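Local coordinates for listeria nuclear targeted protein A (Listeria monocytogenes, PDB 4CIH), which enters the host cell nucleus and relieves repression of interferon-stimulated genes by blocking recruitment of the chromatin repressor BAHD1 to them, at residues 80-85 against 133-138. The protein carries 2 engineered substitutions. Sequence-based numbering, arbitrary orientation.
Sequences EAFKKI and QTALNN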
ATOM      1  N   GLU A  80     -13.623  -5.265  -9.862  1.00 34.66           N
ATOM      2  CA  GLU A  80     -12.996  -6.314  -9.066  1.00 31.58           C
ATOM      3  C   GLU A  80     -11.545  -6.391  -9.441  1.00 35.47           C
ATOM      4  O   GLU A  80     -10.694  -6.597  -8.570  1.00 48.99           O
ATOM      5  CB  GLU A  80     -13.590  -7.718  -9.294  1.00 35.48           C
ATOM      6  CG  GLU A  80     -12.522  -8.837  -9.398  1.00 40.54           C
ATOM      7  CD  GLU A  80     -12.100  -9.461  -8.048  1.00 38.63           C
ATOM      8  OE1 GLU A  80     -12.245  -8.810  -7.007  1.00 29.69           O
ATOM      9  OE2 GLU A  80     -11.627 -10.616  -7.993  1.00 40.29           O
ATOM     10  N   ALA A  81     -11.290  -6.311 -10.743  1.00 37.96           N
ATOM     11  CA  ALA A  81      -9.950  -6.323 -11.301  1.00 43.22           C
ATOM     12  C   ALA A  81      -9.089  -5.405 -10.477  1.00 44.74           C
ATOM     13  O   ALA A  81      -8.048  -5.835  -9.973  1.00 62.53           O
ATOM     14  CB  ALA A  81      -9.984  -5.867 -12.753  1.00 46.91           C
ATOM     15  N   PHE A  82      -9.572  -4.174 -10.285  1.00 45.18           N
ATOM     16  CA  PHE A  82      -8.919  -3.123  -9.489  1.00 44.88           C
ATOM     17  C   PHE A  82      -8.720  -3.488  -8.026  1.00 48.22           C
ATOM     18  O   PHE A  82      -7.667  -3.222  -7.431  1.00 47.94           O
ATOM     19  CB  PHE A  82      -9.735  -1.812  -9.585  1.00 37.41           C
ATOM     20  CG  PHE A  82      -9.475  -0.861  -8.459  1.00 41.90           C
ATOM     21  CD1 PHE A  82      -8.250  -0.196  -8.374  1.00 39.83           C
ATOM     22  CD2 PHE A  82     -10.443  -0.629  -7.475  1.00 30.72           C
ATOM     23  CE1 PHE A  82      -7.973   0.651  -7.321  1.00 30.61           C
ATOM     24  CE2 PHE A  82     -10.178   0.249  -6.449  1.00 36.58           C
ATOM     25  CZ  PHE A  82      -8.939   0.869  -6.362  1.00 34.97           C
ATOM     26  N   LYS A  83      -9.763  -4.048  -7.421  1.00 51.25           N
ATOM     27  CA  LYS A  83      -9.674  -4.474  -6.030  1.00 38.83           C
ATOM     28  C   LYS A  83      -8.614  -5.565  -5.970  1.00 34.69           C
ATOM     29  O   LYS A  83      -7.813  -5.611  -5.031  1.00 31.88           O
ATOM     30  CB  LYS A  83     -11.056  -4.951  -5.528  1.00 40.68           C
ATOM     31  CG  LYS A  83     -11.099  -5.791  -4.240  1.00 40.66           C
ATOM     32  CD  LYS A  83     -11.021  -7.296  -4.435  1.00 30.39           C
ATOM     33  CE  LYS A  83     -11.246  -8.053  -3.108  1.00 30.35           C
ATOM     34  NZ  LYS A  83     -12.531  -8.809  -3.010  1.00 29.11           N
ATOM     35  N   LYS A  84      -8.636  -6.461  -6.960  1.00 39.15           N
ATOM     36  CA  LYS A  84      -7.858  -7.714  -6.936  1.00 36.61           C
ATOM     37  C   LYS A  84      -6.394  -7.369  -6.965  1.00 35.63           C
ATOM     38  O   LYS A  84      -5.592  -7.941  -6.232  1.00 45.51           O
ATOM     39  CB  LYS A  84      -8.217  -8.583  -8.152  1.00 35.51           C
ATOM     40  CG  LYS A  84      -7.191  -9.657  -8.446  1.00 38.85           C
ATOM     41  CD  LYS A  84      -7.698 -10.608  -9.521  1.00 34.43           C
ATOM     42  CE  LYS A  84      -6.579 -11.508  -9.982  1.00 30.74           C
ATOM     43  NZ  LYS A  84      -6.410 -11.338 -11.456  1.00 34.77           N
ATOM     44  N   ILE A  85      -6.058  -6.415  -7.825  1.00 39.58           N
ATOM     45  CA  ILE A  85      -4.725  -5.862  -7.867  1.00 39.70           C
ATOM     46  C   ILE A  85      -4.490  -5.004  -6.630  1.00 45.05           C
ATOM     47  O   ILE A  85      -3.564  -5.275  -5.857  1.00 58.98           O
ATOM     48  CB  ILE A  85      -4.491  -5.053  -9.156  1.00 39.36           C
ATOM     49  CG1 ILE A  85      -3.049  -4.571  -9.241  1.00 44.57           C
ATOM     50  CG2 ILE A  85      -5.453  -3.886  -9.266  1.00 43.66           C
ATOM     51  CD1 ILE A  85      -2.231  -5.339 -10.243  1.00 34.97           C
ATOM     52  N   GLN A 133      -2.365   0.941 -12.136  1.00 36.26           N
ATOM     53  CA  GLN A 133      -2.331   2.179 -12.882  1.00 33.11           C
ATOM     54  C   GLN A 133      -3.243   2.093 -14.089  1.00 37.07           C
ATOM     55  O   GLN A 133      -4.015   2.992 -14.336  1.00 37.00           O
ATOM     56  CB  GLN A 133      -0.900   2.485 -13.337  1.00 33.73           C
ATOM     57  CG  GLN A 133      -0.790   3.833 -14.047  1.00 36.94           C
ATOM     58  CD  GLN A 133      -1.498   4.978 -13.281  1.00 35.55           C
ATOM     59  OE1 GLN A 133      -1.092   5.359 -12.170  1.00 30.65           O
ATOM     60  NE2 GLN A 133      -2.584   5.476 -13.851  1.00 36.98           N
ATOM     61  N   THR A 134      -3.144   1.026 -14.870  1.00 46.85           N
ATOM     62  CA  THR A 134      -4.171   0.831 -15.891  1.00 48.67           C
ATOM     63  C   THR A 134      -5.539   0.809 -15.208  1.00 42.38           C
ATOM     64  O   THR A 134      -6.382   1.693 -15.427  1.00 47.53           O
ATOM     65  CB  THR A 134      -3.899  -0.419 -16.744  1.00 43.99           C
ATOM     66  OG1 THR A 134      -2.694  -0.204 -17.486  1.00 38.08           O
ATOM     67  CG2 THR A 134      -5.051  -0.694 -17.717  1.00 45.06           C
ATOM     68  N   ALA A 135      -5.702  -0.144 -14.307  1.00 37.97           N
ATOM     69  CA  ALA A 135      -6.917  -0.306 -13.495  1.00 46.03           C
ATOM     70  C   ALA A 135      -7.560   0.999 -12.988  1.00 41.45           C
ATOM     71  O   ALA A 135      -8.781   1.075 -12.837  1.00 47.19           O
ATOM     72  CB  ALA A 135      -6.644  -1.270 -12.315  1.00 36.19           C
ATOM     73  N   LEU A 136      -6.751   2.000 -12.662  1.00 43.56           N
ATOM     74  CA  LEU A 136      -7.306   3.303 -12.261  1.00 41.64           C
ATOM     75  C   LEU A 136      -7.753   4.068 -13.514  1.00 38.18           C
ATOM     76  O   LEU A 136      -8.883   4.604 -13.606  1.00 31.61           O
ATOM     77  CB  LEU A 136      -6.253   4.103 -11.475  1.00 48.64           C
ATOM     78  CG  LEU A 136      -5.900   3.803 -10.004  1.00 46.40           C
ATOM     79  CD1 LEU A 136      -4.443   4.129  -9.737  1.00 47.79           C
ATOM     80  CD2 LEU A 136      -6.761   4.557  -8.992  1.00 38.04           C
ATOM     81  N   ASN A 137      -6.867   4.087 -14.508  1.00 38.37           N
ATOM     82  CA  ASN A 137      -7.185   4.676 -15.812  1.00 39.44           C
ATOM     83  C   ASN A 137      -8.472   4.069 -16.367  1.00 37.81           C
ATOM     84  O   ASN A 137      -9.260   4.743 -17.031  1.00 37.01           O
ATOM     85  CB  ASN A 137      -6.038   4.432 -16.815  1.00 34.85           C
ATOM     86  CG  ASN A 137      -4.948   5.473 -16.723  1.00 42.45           C
ATOM     87  OD1 ASN A 137      -5.075   6.471 -16.017  1.00 53.83           O
ATOM     88  ND2 ASN A 137      -3.861   5.239 -17.423  1.00 44.69           N
ATOM     89  N   ASN A 138      -8.672   2.777 -16.110  1.00 40.48           N
ATOM     90  CA  ASN A 138      -9.845   2.107 -16.666  1.00 43.76           C
ATOM     91  C   ASN A 138     -11.089   2.500 -15.869  1.00 38.24           C
ATOM     92  O   ASN A 138     -12.184   2.678 -16.420  1.00 29.85           O
ATOM     93  CB  ASN A 138      -9.618   0.590 -16.861  1.00 41.42           C
ATOM     94  CG  ASN A 138      -8.643   0.291 -18.004  1.00 45.02           C
ATOM     95  OD1 ASN A 138      -8.119   1.214 -18.627  1.00 49.84           O
ATOM     96  ND2 ASN A 138      -8.400  -0.990 -18.289  1.00 48.82           N
TER
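Ala135 presses its methyl group against the backbone of the facing helix, with CB 4.1 Å from CA of Phe82 and 4.2 Å from Phe82 CB. So small a side chain suits this spot, because it lets the two helices draw together until their segment axes are 9.3 Å apart and the CA atoms of Phe82 and Ala135 only 5.3 Å. The same methyl meets Ile85 one turn further on, at 4.2 Å from CG2; a beta-branched residue suits this place because it offers that methyl close to its own backbone, and Arg128 and Lys131 of helix 121-139 also touch Ile85. In Phe82, CG stands anti to the backbone N (chi1 159°), which carries the ring past Ala135, whose CB lies at the ring edge near its plane, and inward toward Leu136. There the approach is longer, although both side chains are buried: CE1 of Phe82 comes to 4.4 Å from CD2 of Leu136, a branched tip that bends in although its CB does not point across. The join is apolar throughout, with no hydrogen bond between the segments. They belong to helices 77-103 and 121-139, which run nearly antiparallel at 151°, as befits a four-helical up-and-down bundle. Large apolar residues are at home on its inner side: Ile12 of helix 8-34 and Ile69 of the short helix 67-70 also touch Phe82, and Leu16 touches Leu136. Toward solvent the seam loosens, and the exposed Ala81 points across but its methyl stays 5.7 Å from the other segment.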